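Local coordinates for protein hydratase ChsH1 (Mycobacterium tuberculosis, PDB 4W78) that hydrates the side-chain double bond of the steroid enoyl-CoA 3-oxo-4,17-pregnadiene-20-carboxyl-CoA in cholesterol side-chain breakdown, at residues R42-A50 with H57-A65. Residues are numbered along the deposited sequence; the frame is centred on the assembly and turned at random.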
ATOM      1  N   ARG A  42      17.459   5.186  -0.336  1.00 17.43           N
ATOM      2  CA  ARG A  42      18.374   4.087  -0.068  1.00 19.09           C
ATOM      3  C   ARG A  42      19.194   4.256   1.217  1.00 20.23           C
ATOM      4  O   ARG A  42      20.141   3.492   1.444  1.00 20.85           O
ATOM      5  CB  ARG A  42      19.314   3.881  -1.267  1.00 21.50           C
ATOM      6  CG  ARG A  42      18.611   3.357  -2.513  1.00 25.33           C
ATOM      7  CD  ARG A  42      19.597   3.086  -3.638  1.00 31.89           C
ATOM      8  NE  ARG A  42      18.938   2.508  -4.807  1.00 36.68           N
ATOM      9  CZ  ARG A  42      19.557   2.245  -5.956  1.00 36.50           C
ATOM     10  NH1 ARG A  42      20.851   2.512  -6.091  1.00 38.15           N
ATOM     11  NH2 ARG A  42      18.883   1.718  -6.972  1.00 40.65           N
ATOM     12  N   ASN A  43      18.843   5.248   2.040  1.00 16.81           N
ATOM     13  CA  ASN A  43      19.554   5.498   3.299  1.00 18.22           C
ATOM     14  C   ASN A  43      19.644   4.213   4.118  1.00 18.01           C
ATOM     15  O   ASN A  43      18.619   3.640   4.495  1.00 17.11           O
ATOM     16  CB  ASN A  43      18.815   6.582   4.085  1.00 15.92           C
ATOM     17  CG  ASN A  43      19.623   7.136   5.248  1.00 19.62           C
ATOM     18  OD1 ASN A  43      20.549   6.492   5.753  1.00 20.55           O
ATOM     19  ND2 ASN A  43      19.266   8.337   5.687  1.00 19.29           N
ATOM     20  N   PRO A  44      20.868   3.742   4.388  1.00 17.61           N
ATOM     21  CA  PRO A  44      20.994   2.416   4.994  1.00 18.23           C
ATOM     22  C   PRO A  44      20.543   2.348   6.449  1.00 19.08           C
ATOM     23  O   PRO A  44      20.314   1.245   6.946  1.00 18.19           O
ATOM     24  CB  PRO A  44      22.501   2.129   4.890  1.00 21.05           C
ATOM     25  CG  PRO A  44      23.129   3.473   4.877  1.00 21.82           C
ATOM     26  CD  PRO A  44      22.183   4.317   4.052  1.00 17.67           C
ATOM     27  N   ILE A  45      20.410   3.488   7.123  1.00 19.24           N
ATOM     28  CA  ILE A  45      20.033   3.456   8.528  1.00 16.41           C
ATOM     29  C   ILE A  45      18.598   2.969   8.744  1.00 17.56           C
ATOM     30  O   ILE A  45      18.235   2.614   9.860  1.00 15.96           O
ATOM     31  CB  ILE A  45      20.224   4.816   9.226  1.00 16.43           C
ATOM     32  CG1 ILE A  45      19.149   5.818   8.783  1.00 15.32           C
ATOM     33  CG2 ILE A  45      21.647   5.355   8.980  1.00 18.31           C
ATOM     34  CD1 ILE A  45      19.284   7.183   9.470  1.00 17.76           C
ATOM     35  N   TYR A  46      17.793   2.938   7.678  1.00 14.06           N
ATOM     36  CA  TYR A  46      16.401   2.496   7.805  1.00 12.72           C
ATOM     37  C   TYR A  46      16.256   0.991   7.626  1.00 15.56           C
ATOM     38  O   TYR A  46      15.175   0.433   7.871  1.00 15.52           O
ATOM     39  CB  TYR A  46      15.519   3.210   6.776  1.00 11.30           C
ATOM     40  CG  TYR A  46      15.586   4.727   6.814  1.00 14.35           C
ATOM     41  CD1 TYR A  46      15.668   5.418   8.019  1.00 14.45           C
ATOM     42  CD2 TYR A  46      15.573   5.464   5.636  1.00 13.45           C
ATOM     43  CE1 TYR A  46      15.746   6.812   8.047  1.00 14.61           C
ATOM     44  CE2 TYR A  46      15.628   6.849   5.654  1.00 12.44           C
ATOM     45  CZ  TYR A  46      15.717   7.517   6.859  1.00 14.18           C
ATOM     46  OH  TYR A  46      15.785   8.899   6.871  1.00 15.36           O
ATOM     47  N   VAL A  47      17.335   0.331   7.203  1.00 17.42           N
ATOM     48  CA  VAL A  47      17.267  -1.084   6.838  1.00 20.04           C
ATOM     49  C   VAL A  47      18.436  -1.937   7.331  1.00 20.15           C
ATOM     50  O   VAL A  47      18.411  -3.153   7.160  1.00 22.77           O
ATOM     51  CB  VAL A  47      17.163  -1.262   5.301  1.00 17.48           C
ATOM     52  CG1 VAL A  47      15.849  -0.664   4.774  1.00 17.81           C
ATOM     53  CG2 VAL A  47      18.348  -0.608   4.607  1.00 21.49           C
ATOM     54  N   ASP A  48      19.454  -1.313   7.920  1.00 18.38           N
ATOM     55  CA  ASP A  48      20.694  -2.016   8.297  1.00 21.55           C
ATOM     56  C   ASP A  48      21.121  -1.554   9.688  1.00 20.88           C
ATOM     57  O   ASP A  48      21.492  -0.393   9.868  1.00 20.88           O
ATOM     58  CB  ASP A  48      21.786  -1.748   7.233  1.00 21.99           C
ATOM     59  CG  ASP A  48      23.193  -2.252   7.630  1.00 29.90           C
ATOM     60  OD1 ASP A  48      23.388  -2.908   8.673  1.00 33.90           O
ATOM     61  OD2 ASP A  48      24.128  -1.986   6.853  1.00 37.36           O
ATOM     62  N   ASP A  49      21.054  -2.465  10.662  1.00 22.75           N
ATOM     63  CA  ASP A  49      21.426  -2.175  12.052  1.00 23.56           C
ATOM     64  C   ASP A  49      22.854  -1.638  12.169  1.00 23.07           C
ATOM     65  O   ASP A  49      23.092  -0.679  12.888  1.00 22.17           O
ATOM     66  CB  ASP A  49      21.297  -3.422  12.945  1.00 27.78           C
ATOM     67  CG  ASP A  49      19.863  -3.696  13.403  1.00 31.67           C
ATOM     68  OD1 ASP A  49      19.043  -2.759  13.499  1.00 31.11           O
ATOM     69  OD2 ASP A  49      19.558  -4.873  13.695  1.00 40.19           O
ATOM     70  N   ALA A  50      23.798  -2.268  11.475  1.00 23.09           N
ATOM     71  CA  ALA A  50      25.190  -1.830  11.546  1.00 24.65           C
ATOM     72  C   ALA A  50      25.356  -0.403  11.030  1.00 24.78           C
ATOM     73  O   ALA A  50      26.062   0.399  11.637  1.00 26.58           O
ATOM     74  CB  ALA A  50      26.101  -2.786  10.790  1.00 27.06           C
ATOM     75  N   HIS A  57      22.728   5.685  16.071  1.00 21.32           N
ATOM     76  CA  HIS A  57      21.415   5.224  16.509  1.00 20.18           C
ATOM     77  C   HIS A  57      21.538   3.869  17.212  1.00 26.07           C
ATOM     78  O   HIS A  57      22.476   3.122  16.944  1.00 27.29           O
ATOM     79  CB  HIS A  57      20.473   5.126  15.314  1.00 18.36           C
ATOM     80  CG  HIS A  57      20.316   6.415  14.569  1.00 21.89           C
ATOM     81  ND1 HIS A  57      19.562   7.463  15.051  1.00 22.58           N
ATOM     82  CD2 HIS A  57      20.817   6.826  13.379  1.00 21.29           C
ATOM     83  CE1 HIS A  57      19.592   8.460  14.182  1.00 22.67           C
ATOM     84  NE2 HIS A  57      20.345   8.099  13.158  1.00 22.33           N
ATOM     85  N   PRO A  58      20.586   3.546  18.112  1.00 23.58           N
ATOM     86  CA  PRO A  58      20.684   2.298  18.886  1.00 27.81           C
ATOM     87  C   PRO A  58      20.471   1.059  18.024  1.00 28.20           C
ATOM     88  O   PRO A  58      20.766  -0.056  18.459  1.00 33.32           O
ATOM     89  CB  PRO A  58      19.542   2.426  19.905  1.00 30.24           C
ATOM     90  CG  PRO A  58      19.208   3.878  19.936  1.00 28.67           C
ATOM     91  CD  PRO A  58      19.449   4.369  18.551  1.00 24.26           C
ATOM     92  N   GLY A  59      19.970   1.270  16.813  1.00 26.23           N
ATOM     93  CA  GLY A  59      19.674   0.205  15.868  1.00 24.80           C
ATOM     94  C   GLY A  59      18.939   0.864  14.726  1.00 21.05           C
ATOM     95  O   GLY A  59      18.925   2.094  14.652  1.00 20.58           O
ATOM     96  N   ILE A  60      18.338   0.069  13.839  1.00 17.24           N
ATOM     97  CA  ILE A  60      17.566   0.620  12.726  1.00 15.68           C
ATOM     98  C   ILE A  60      16.577   1.650  13.253  1.00 18.76           C
ATOM     99  O   ILE A  60      15.956   1.441  14.292  1.00 18.13           O
ATOM    100  CB  ILE A  60      16.793  -0.489  11.971  1.00 16.82           C
ATOM    101  CG1 ILE A  60      17.752  -1.280  11.073  1.00 19.39           C
ATOM    102  CG2 ILE A  60      15.660   0.104  11.129  1.00 17.66           C
ATOM    103  CD1 ILE A  60      17.163  -2.584  10.545  1.00 21.16           C
ATOM    104  N   VAL A  61      16.457   2.778  12.556  1.00 16.02           N
ATOM    105  CA  VAL A  61      15.489   3.791  12.939  1.00 15.95           C
ATOM    106  C   VAL A  61      14.473   4.005  11.820  1.00 14.29           C
ATOM    107  O   VAL A  61      14.736   3.692  10.655  1.00 14.74           O
ATOM    108  CB  VAL A  61      16.171   5.137  13.285  1.00 17.41           C
ATOM    109  CG1 VAL A  61      16.858   5.058  14.639  1.00 17.98           C
ATOM    110  CG2 VAL A  61      17.167   5.540  12.195  1.00 17.98           C
ATOM    111  N   ALA A  62      13.300   4.521  12.176  1.00 13.58           N
ATOM    112  CA  ALA A  62      12.309   4.886  11.176  1.00 12.92           C
ATOM    113  C   ALA A  62      12.677   6.212  10.505  1.00 10.51           C
ATOM    114  O   ALA A  62      13.195   7.112  11.149  1.00 13.72           O
ATOM    115  CB  ALA A  62      10.926   5.005  11.838  1.00 14.54           C
ATOM    116  N   PRO A  63      12.363   6.355   9.215  1.00 10.42           N
ATOM    117  CA  PRO A  63      12.513   7.682   8.598  1.00 11.79           C
ATOM    118  C   PRO A  63      11.657   8.710   9.339  1.00 10.43           C
ATOM    119  O   PRO A  63      10.493   8.444   9.614  1.00 11.10           O
ATOM    120  CB  PRO A  63      11.969   7.479   7.177  1.00 11.46           C
ATOM    121  CG  PRO A  63      12.027   5.998   6.933  1.00 12.07           C
ATOM    122  CD  PRO A  63      11.866   5.335   8.274  1.00 11.75           C
ATOM    123  N   PRO A  64      12.226   9.881   9.672  1.00 12.41           N
ATOM    124  CA  PRO A  64      11.442  10.883  10.407  1.00 11.73           C
ATOM    125  C   PRO A  64      10.152  11.241   9.678  1.00 11.31           C
ATOM    126  O   PRO A  64       9.099  11.385  10.316  1.00 11.16           O
ATOM    127  CB  PRO A  64      12.383  12.083  10.460  1.00 12.78           C
ATOM    128  CG  PRO A  64      13.752  11.443  10.490  1.00 16.13           C
ATOM    129  CD  PRO A  64      13.654  10.246   9.581  1.00 14.33           C
ATOM    130  N   ALA A  65      10.232  11.336   8.353  1.00 12.64           N
ATOM    131  CA  ALA A  65       9.087  11.722   7.527  1.00 13.27           C
ATOM    132  C   ALA A  65       7.961  10.685   7.507  1.00 14.07           C
ATOM    133  O   ALA A  65       6.914  10.938   6.927  1.00 14.32           O
ATOM    134  CB  ALA A  65       9.537  12.029   6.098  1.00 14.98           C
TER
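Ile-45 and Val-61 join the 3-10 turn 44-46 to the loop 57-63 through one backbone bond, Val-61 N to Ile-45 O at 3.2 Å (163° at the hydrogen). A second link is made by a side chain: Asp-49, in the first turn of helix 49-54, accepts from Ile-60 N at 2.9 Å through OD1, met nearly along its C-O axis. Between these bonds Ile-60 packs on the turn, CG2 against Tyr-46 O at 3.3 Å. Tyr-46 CB starts away from the loop, but with CG anti to the carbonyl carbon (chi1 -55°) the ring swings back and takes Pro-63 over one face. There Pro-63 CG sits 3.6 Å from the ring centroid, almost on its normal, a CH-pi contact. The ring edge carries CD1 to 3.3 Å from Val-61 O, a buried carbonyl without a hydrogen-bond partner. Ile-45 CD1 meets Val-61 CG2 at 3.8 Å, and Val-61 CG2 also lies over a face of the His-57 ring. Helix 29-39 packs against Tyr-46 and Pro-63; Gln-60 of the ChsH2 chain packs on the same two residues and accepts a hydrogen bond from Ala-65 N. The bonds close the chain across helix 49-54, beside helix 29-39 and at the ChsH2 interface of this MaoC-like hotdog-clan hydratase.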